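Local coordinates for protein urocanate hydratase (Paenibacillus sp. Soil724D2, PDB 7NED) that probably catalyses the NAD+-dependent hydration of thiourocanate in bacterial ergothioneine breakdown, and is a homodimeric member of the urocanase family, at residues A[372-377]-A[401-406]; A[467-470]-A[475-478]. One frame throughout, in Å; residues are numbered along the deposited sequence.

Interaction 1 (A[372-377]-A[401-406]); sequences EAFSDN and GWFGHG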
loop_
_atom_site.group_PDB
_atom_site.type_symbol
_atom_site.label_atom_id
_atom_site.label_comp_id
_atom_site.label_asym_id
_atom_site.label_seq_id
_atom_site.Cartn_x
_atom_site.Cartn_y
_atom_site.Cartn_z
ATOM N N GLU A 372 6.885 -38.478 5.709
ATOM C CA GLU A 372 7.137 -39.384 4.632
ATOM C C GLU A 372 7.606 -38.685 3.366
ATOM O O GLU A 372 8.465 -39.148 2.716
ATOM C CB GLU A 372 5.902 -40.196 4.255
ATOM C CG GLU A 372 5.139 -40.890 5.363
ATOM C CD GLU A 372 3.660 -41.241 5.031
ATOM O OE1 GLU A 372 3.054 -40.698 4.093
ATOM O OE2 GLU A 372 3.063 -42.066 5.731
ATOM N N ALA A 373 6.983 -37.583 3.021
ATOM C CA ALA A 373 7.273 -36.896 1.798
ATOM C C ALA A 373 8.414 -35.897 1.824
ATOM O O ALA A 373 8.882 -35.557 0.792
ATOM C CB ALA A 373 6.012 -36.266 1.242
ATOM N N PHE A 374 8.832 -35.436 3.006
ATOM C CA PHE A 374 9.945 -34.496 3.155
ATOM C C PHE A 374 11.053 -35.066 4.037
ATOM O O PHE A 374 11.738 -34.314 4.741
ATOM C CB PHE A 374 9.474 -33.159 3.741
ATOM C CG PHE A 374 8.482 -32.441 2.880
ATOM C CD1 PHE A 374 8.908 -31.480 1.973
ATOM C CD2 PHE A 374 7.125 -32.712 2.989
ATOM C CE1 PHE A 374 7.997 -30.823 1.179
ATOM C CE2 PHE A 374 6.219 -32.048 2.204
ATOM C CZ PHE A 374 6.657 -31.106 1.294
ATOM N N SER A 375 11.239 -36.392 4.009
ATOM C CA SER A 375 12.119 -37.048 4.982
ATOM C C SER A 375 13.580 -36.662 4.817
ATOM O O SER A 375 14.340 -36.764 5.785
ATOM C CB SER A 375 11.971 -38.575 4.902
ATOM O OG SER A 375 12.294 -39.072 3.607
ATOM N N ASP A 376 13.989 -36.168 3.640
ATOM C CA ASP A 376 15.346 -35.654 3.478
ATOM C C ASP A 376 15.523 -34.283 4.128
ATOM O O ASP A 376 16.659 -33.795 4.232
ATOM C CB ASP A 376 15.673 -35.592 1.990
ATOM C CG ASP A 376 14.667 -34.738 1.220
ATOM O OD1 ASP A 376 15.016 -33.602 0.821
ATOM O OD2 ASP A 376 13.495 -35.172 1.092
ATOM N N ASN A 377 14.430 -33.670 4.585
ATOM C CA ASN A 377 14.450 -32.349 5.205
ATOM C C ASN A 377 14.402 -32.598 6.698
ATOM O O ASN A 377 13.331 -32.725 7.287
ATOM C CB ASN A 377 13.265 -31.510 4.738
ATOM C CG ASN A 377 13.239 -30.150 5.369
ATOM O OD1 ASN A 377 13.828 -29.927 6.431
ATOM N ND2 ASN A 377 12.567 -29.215 4.712
ATOM N N GLY A 401 4.464 -24.859 10.160
ATOM C CA GLY A 401 5.551 -25.641 9.597
ATOM C C GLY A 401 6.290 -24.823 8.563
ATOM O O GLY A 401 5.735 -24.509 7.508
ATOM N N TRP A 402 7.518 -24.419 8.873
ATOM C CA TRP A 402 8.245 -23.509 7.996
ATOM C C TRP A 402 8.718 -24.265 6.771
ATOM O O TRP A 402 9.460 -25.252 6.878
ATOM C CB TRP A 402 9.431 -22.878 8.726
ATOM C CG TRP A 402 9.025 -21.795 9.649
ATOM C CD1 TRP A 402 8.020 -21.838 10.570
ATOM C CD2 TRP A 402 9.623 -20.495 9.756
ATOM N NE1 TRP A 402 7.952 -20.638 11.245
ATOM C CE2 TRP A 402 8.917 -19.793 10.752
ATOM C CE3 TRP A 402 10.683 -19.857 9.098
ATOM C CZ2 TRP A 402 9.228 -18.453 11.112
ATOM C CZ3 TRP A 402 10.981 -18.524 9.437
ATOM C CH2 TRP A 402 10.260 -17.844 10.443
ATOM N N PHE A 403 8.298 -23.782 5.606
ATOM C CA PHE A 403 8.613 -24.377 4.333
ATOM C C PHE A 403 9.044 -23.260 3.389
ATOM O O PHE A 403 8.594 -22.113 3.516
ATOM C CB PHE A 403 7.390 -25.115 3.748
ATOM C CG PHE A 403 7.190 -26.507 4.297
ATOM C CD1 PHE A 403 8.046 -27.527 3.939
ATOM C CD2 PHE A 403 6.106 -26.809 5.111
ATOM C CE1 PHE A 403 7.866 -28.836 4.394
ATOM C CE2 PHE A 403 5.922 -28.126 5.569
ATOM C CZ PHE A 403 6.803 -29.129 5.194
ATOM N N GLY A 404 9.875 -23.602 2.403
ATOM C CA GLY A 404 10.299 -22.644 1.409
ATOM C C GLY A 404 9.675 -22.848 0.036
ATOM O O GLY A 404 8.624 -23.487 -0.133
ATOM N N HIS A 405 10.353 -22.304 -0.975
ATOM C CA HIS A 405 9.784 -22.240 -2.315
ATOM C C HIS A 405 9.649 -23.637 -2.906
ATOM O O HIS A 405 10.609 -24.414 -2.926
ATOM C CB HIS A 405 10.665 -21.371 -3.216
ATOM C CG HIS A 405 10.139 -21.238 -4.608
ATOM N ND1 HIS A 405 9.076 -20.418 -4.925
ATOM C CD2 HIS A 405 10.497 -21.852 -5.760
ATOM C CE1 HIS A 405 8.810 -20.524 -6.214
ATOM N NE2 HIS A 405 9.666 -21.378 -6.747
ATOM N N GLY A 406 8.472 -23.939 -3.428
ATOM C CA GLY A 406 8.194 -25.217 -4.035
ATOM C C GLY A 406 7.694 -26.213 -3.008
ATOM O O GLY A 406 6.753 -26.955 -3.283
HETATM O O HOH W 1 11.660 -26.324 5.516
#

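Interaction 2 (A[467-470]-A[475-478]); sequences LNCS and LVTI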
loop_
_atom_site.group_PDB
_atom_site.type_symbol
_atom_site.label_atom_id
_atom_site.label_comp_id
_atom_site.label_asym_id
_atom_site.label_seq_id
_atom_site.Cartn_x
_atom_site.Cartn_y
_atom_site.Cartn_z
ATOM N N LEU A 467 0.090 -9.522 -6.747
ATOM C CA LEU A 467 0.399 -10.781 -7.422
ATOM C C LEU A 467 -0.443 -11.930 -6.875
ATOM O O LEU A 467 -0.930 -12.782 -7.637
ATOM C CB LEU A 467 1.901 -11.086 -7.266
ATOM C CG LEU A 467 2.438 -12.304 -8.020
ATOM C CD1 LEU A 467 2.153 -12.206 -9.527
ATOM C CD2 LEU A 467 3.965 -12.476 -7.801
ATOM N N ASN A 468 -0.644 -11.973 -5.555
ATOM C CA ASN A 468 -1.482 -13.040 -5.015
ATOM C C ASN A 468 -2.932 -12.898 -5.460
ATOM O O ASN A 468 -3.600 -13.908 -5.705
ATOM C CB ASN A 468 -1.373 -13.084 -3.498
ATOM C CG ASN A 468 -0.053 -13.687 -3.065
ATOM O OD1 ASN A 468 0.627 -14.316 -3.886
ATOM N ND2 ASN A 468 0.309 -13.529 -1.798
ATOM N N CYS A 469 -3.441 -11.661 -5.576
ATOM C CA CYS A 469 -4.769 -11.484 -6.162
ATOM C C CYS A 469 -4.802 -11.998 -7.584
ATOM O O CYS A 469 -5.831 -12.510 -8.046
ATOM C CB CYS A 469 -5.167 -10.012 -6.176
ATOM S SG CYS A 469 -5.625 -9.370 -4.548
ATOM N N SER A 470 -3.720 -11.755 -8.322
ATOM C CA SER A 470 -3.618 -12.230 -9.692
ATOM C C SER A 470 -3.391 -13.728 -9.762
ATOM O O SER A 470 -3.415 -14.295 -10.856
ATOM C CB SER A 470 -2.468 -11.500 -10.402
ATOM O OG SER A 470 -2.618 -10.093 -10.283
ATOM N N LEU A 475 -8.153 -15.198 -0.097
ATOM C CA LEU A 475 -8.196 -13.947 0.649
ATOM C C LEU A 475 -6.833 -13.277 0.572
ATOM O O LEU A 475 -5.808 -13.929 0.786
ATOM C CB LEU A 475 -8.579 -14.195 2.125
ATOM C CG LEU A 475 -8.713 -12.985 3.068
ATOM C CD1 LEU A 475 -9.711 -13.254 4.215
ATOM C CD2 LEU A 475 -7.375 -12.549 3.645
ATOM N N VAL A 476 -6.818 -11.974 0.301
ATOM C CA VAL A 476 -5.579 -11.210 0.254
ATOM C C VAL A 476 -5.759 -9.955 1.096
ATOM O O VAL A 476 -6.830 -9.336 1.087
ATOM C CB VAL A 476 -5.201 -10.854 -1.208
ATOM C CG1 VAL A 476 -3.917 -10.036 -1.261
ATOM C CG2 VAL A 476 -5.076 -12.113 -2.014
ATOM N N THR A 477 -4.721 -9.576 1.813
ATOM C CA THR A 477 -4.800 -8.428 2.704
ATOM C C THR A 477 -3.513 -7.616 2.637
ATOM O O THR A 477 -2.432 -8.168 2.433
ATOM C CB THR A 477 -5.075 -8.871 4.154
ATOM O OG1 THR A 477 -5.331 -7.718 4.959
ATOM C CG2 THR A 477 -3.878 -9.659 4.763
ATOM N N ILE A 478 -3.646 -6.303 2.816
ATOM C CA ILE A 478 -2.526 -5.400 3.063
ATOM C C ILE A 478 -2.779 -4.679 4.382
ATOM O O ILE A 478 -3.815 -4.027 4.555
ATOM C CB ILE A 478 -2.351 -4.378 1.934
ATOM C CG1 ILE A 478 -2.089 -5.105 0.623
ATOM C CG2 ILE A 478 -1.196 -3.455 2.288
ATOM C CD1 ILE A 478 -2.167 -4.164 -0.632
#

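Interaction 1 (A[372-377]-A[401-406])
Phe-374 and Phe-403 carry the contact, and they illustrate how a helix end and its following turn can be joined to a loop by one ring pair and one water. The turn lies between helices 360-373 and 378-390, the loop between strand 398-400 and helix 407-420, all in the C-terminal urocanase region. Helix 360-373 gives out at Ala-373, whose carbonyl O accepts a hydrogen bond from Lys-410 NZ. At Phe-374, the first residue to leave helical angles, CB points to 401-406 and chi1 of -62° sets CG beside the backbone N. CE1 of Phe-403 sits over the middle of one face of the Phe-374 ring, 3.7 Å above its plane. The centroids are 4.8 Å apart and the planes meet at 49°, an oblique pairing in which a single corner of Phe-403 does the touching. Lys-410 makes a cation-pi contact with the Phe-374 ring, and Ile-380 touches both phenylalanines. Shrinking Phe-374 to an alanine would probably leave Phe-403 CE1 facing a gap and Lys-410 without its aromatic partner. A type I turn leads on to Asn-377, whose OD1 caps the next helix at Ile-380 N, while ND2 donates to a water, 3.1 Å away, that donates to Trp-402 O at 2.8 Å. The ring pair has no directional bond of its own; the water supplies the polar link between the segments.

Interaction 2 (A[467-470]-A[475-478])
Val-476 meets the last turn of helix 459-469 chiefly through Cys-469, a small example of how a branched residue on a strand packs against the end of a helix. Its CB, directed toward the helix, lies 3.7 Å from Cys-469 SG. From there the side chain forks. CG1, anti to the backbone N (chi1 179°), comes within 3.8 Å of the same sulfur. CG2, anti to the carbonyl carbon, is at an equal 3.8 Å from SG and also reaches the helix backbone, 3.9 Å from Cys-469 N. Beyond that, CG2 lies 4.1 Å from Asn-468 CB, a looser touch. The thiol sulfur is thus met by all three side-chain carbons of the valine, and the contact across the two segments is one of van der Waals packing. Asn-468 offers only its aliphatic root here; its amide ND2 is hydrogen-bonded to Asp-515 OD1. Cys-469 also packs on Pro-89, Val-92 and Met-466 of the second subunit, and Leu-467 on Phe-82 of that subunit, which places this end of the helix between the sheet and the second subunit. Within the sheet, Val-476 is joined by backbone hydrogen bonds to Ile-91 and Met-93 of the parallel neighbour 91-95, while the CB atoms of Leu-475 and Thr-477 point away from the helix. The chain leaves helix 459-469, passes a short connection and enters strand 475-480, so helix and strand pack as sequence neighbours, the helix lying on one face of a mixed sheet to which both the N-terminal and C-terminal urocanase regions contribute strands.

Both contacts are buried and lie within the C-terminal urocanase region, yet their centres are 24 Å apart and they share no element. Interaction 1 joins the end of one helix to a loop leading into another, near strand 398-400 at an edge of the mixed sheet; interaction 2 sets a helix against strand 475-480, an inner strand of that same sheet. The difference in place goes with a difference in chemistry: 372-377 and 401-406 combine aromatic packing with a water-mediated link, whereas 467-470 and 475-478 meet through small apolar groups and a sulfur. Only interaction 2 has the second subunit against its segments.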